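Protein insensitive (Drosophila melanogaster, PDB 4IX7) represses transcription of neural-development genes by binding the palindromic DNA sequence CCAATTGG through its BEN domain, and serves as a corepressor that inhibits Notch signalling. Local coordinates at residues C[26-29]-C[30-34]. Numbering follows the deposited sequence. Where two conformers were deposited one is given.
Sequences VCSL and ATRKL. With nucleotides of chain B.
S28 and R32, one turn apart at the start of helix 27-38, show how a helix can present two donors to one phosphate oxygen. The S28 hydroxyl, OG, donates a hydrogen bond of 2.7 Å to OP2 of DC4 of chain B. The same oxygen accepts from R32 NE at 3.0 Å, a bent bond (136°). With CG set anti to its carbonyl carbon (chi1 -69°) and the chain extended from CG to NE, R32 runs past S28 O and brings its guanidinium beside the DNA backbone. There C2' of DT3 of chain B lies over one face of the group, offset toward its rim, while S28 OG sits at the edge. R32 NH2 adds a weak bond of 3.4 Å to OP2 of DT3 of chain B, and NH1 forms a salt bridge with D101 of helix 88-112, so in this conformer protein and DNA together probably restrain the rotation of the guanidinium.

The L29 methyl CD2 packs in van der Waals contact against the sugar-phosphate backbone, 3.5 Å from O3' of DT3 of chain B.

Backbone bonds build the turn beneath. A30 N, R32 N and K33 N donate to V26 O, S28 O and L29 O, V26 being the N-cap residue. C27 O is gripped twice, by T31 N at 3.0 Å and by T31 OG1 at 2.9 Å, the hydroxyl approaching from above the carbonyl plane (39° out of it). A valine at T31 would probably cost C27 O its second donor, leaving the backbone bond alone.

C27 and T31 also face V80 of helix 70-84, whereas S28 and R32 face the DNA: a DNA-backbone contact made by the first two turns of helix 27-38 in the DNA-binding BEN domain, in which a serine and an arginine one turn apart share one phosphate oxygen.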
# COMPACT_ATOMS: atom_id res chain seq x y z
N VAL C 26 2.31 -16.89 1.44
CA VAL C 26 1.40 -15.76 1.22
C VAL C 26 1.42 -14.84 2.44
O VAL C 26 0.75 -15.11 3.44
CB VAL C 26 -0.04 -16.22 0.94
CG1 VAL C 26 -0.93 -15.00 0.62
CG2 VAL C 26 -0.08 -17.22 -0.21
N CYS C 27 2.19 -13.76 2.32
CA CYS C 27 2.48 -12.84 3.43
C CYS C 27 1.23 -12.39 4.15
O CYS C 27 1.16 -12.45 5.38
CB CYS C 27 3.25 -11.62 2.91
SG CYS C 27 3.48 -10.27 4.11
N SER C 28 0.25 -11.93 3.39
CA SER C 28 -0.94 -11.35 3.98
C SER C 28 -1.75 -12.36 4.80
O SER C 28 -2.23 -12.05 5.89
CB SER C 28 -1.81 -10.70 2.91
OG SER C 28 -2.83 -9.95 3.53
N LEU C 29 -1.87 -13.58 4.29
CA LEU C 29 -2.65 -14.59 4.99
C LEU C 29 -1.91 -15.03 6.25
O LEU C 29 -2.54 -15.28 7.28
CB LEU C 29 -2.93 -15.77 4.07
CG LEU C 29 -3.84 -15.45 2.88
CD1 LEU C 29 -4.01 -16.71 2.03
CD2 LEU C 29 -5.18 -14.93 3.35
N ALA C 30 -0.59 -15.12 6.18
CA ALA C 30 0.20 -15.50 7.35
C ALA C 30 0.01 -14.46 8.46
O ALA C 30 -0.19 -14.80 9.63
CB ALA C 30 1.67 -15.63 6.99
N THR C 31 0.06 -13.19 8.06
CA THR C 31 -0.10 -12.07 8.98
C THR C 31 -1.49 -12.10 9.62
O THR C 31 -1.63 -11.97 10.84
CB THR C 31 0.14 -10.75 8.24
OG1 THR C 31 1.46 -10.77 7.70
CG2 THR C 31 0.02 -9.56 9.18
N ARG C 32 -2.52 -12.31 8.81
CA ARG C 32 -3.89 -12.37 9.33
C ARG C 32 -4.04 -13.48 10.36
O ARG C 32 -4.66 -13.29 11.40
CB ARG C 32 -4.90 -12.56 8.19
CG ARG C 32 -5.04 -11.36 7.28
CD ARG C 32 -5.94 -11.66 6.08
NE ARG C 32 -6.14 -10.46 5.29
CZ ARG C 32 -7.15 -9.60 5.46
NH1 ARG C 32 -7.24 -8.52 4.70
NH2 ARG C 32 -8.06 -9.83 6.40
N LYS C 33 -3.47 -14.65 10.07
CA LYS C 33 -3.61 -15.77 10.99
C LYS C 33 -2.95 -15.47 12.33
O LYS C 33 -3.51 -15.74 13.39
CB LYS C 33 -3.05 -17.06 10.40
CG LYS C 33 -3.25 -18.28 11.30
CD LYS C 33 -4.73 -18.49 11.64
CE LYS C 33 -4.98 -19.89 12.19
NZ LYS C 33 -6.41 -20.14 12.53
N LEU C 34 -1.75 -14.90 12.28
CA LEU C 34 -1.07 -14.55 13.53
C LEU C 34 -1.90 -13.53 14.29
O LEU C 34 -2.06 -13.64 15.51
CB LEU C 34 0.34 -14.01 13.25
CG LEU C 34 1.35 -15.04 12.71
CD1 LEU C 34 2.62 -14.35 12.23
CD2 LEU C 34 1.68 -16.05 13.79
P DC B 4 -5.37 -11.63 1.25
OP1 DC B 4 -4.36 -12.49 0.59
OP2 DC B 4 -5.08 -11.02 2.58
O5' DC B 4 -5.74 -10.42 0.30
C5' DC B 4 -6.16 -10.71 -1.02
C4' DC B 4 -6.67 -9.44 -1.66
O4' DC B 4 -7.82 -8.97 -0.94
C3' DC B 4 -5.69 -8.27 -1.60
O3' DC B 4 -5.15 -8.17 -2.91
C2' DC B 4 -6.54 -7.06 -1.22
C1' DC B 4 -7.96 -7.60 -1.25
N1 DC B 4 -8.86 -7.03 -0.21
C2 DC B 4 -9.96 -6.27 -0.60
O2 DC B 4 -10.15 -6.08 -1.80
N3 DC B 4 -10.78 -5.76 0.35
C4 DC B 4 -10.52 -5.98 1.65
N4 DC B 4 -11.36 -5.46 2.57
C5 DC B 4 -9.39 -6.75 2.07
C6 DC B 4 -8.59 -7.25 1.12
P DT B 3 -9.52 -13.90 5.99
OP1 DT B 3 -8.69 -15.12 6.10
OP2 DT B 3 -9.50 -12.84 7.01
O5' DT B 3 -9.16 -13.20 4.59
C5' DT B 3 -9.09 -14.02 3.46
C4' DT B 3 -8.84 -13.14 2.25
O4' DT B 3 -10.02 -12.33 2.02
C3' DT B 3 -7.68 -12.16 2.40
O3' DT B 3 -6.73 -12.45 1.36
C2' DT B 3 -8.33 -10.79 2.27
C1' DT B 3 -9.60 -11.09 1.49
N1 DT B 3 -10.71 -10.14 1.68
C2 DT B 3 -11.36 -9.64 0.56
O2 DT B 3 -11.03 -9.92 -0.58
N3 DT B 3 -12.39 -8.78 0.84
C4 DT B 3 -12.86 -8.42 2.09
O4 DT B 3 -13.80 -7.64 2.23
C5 DT B 3 -12.15 -8.99 3.21
C7 DT B 3 -12.56 -8.65 4.61
C6 DT B 3 -11.14 -9.82 2.96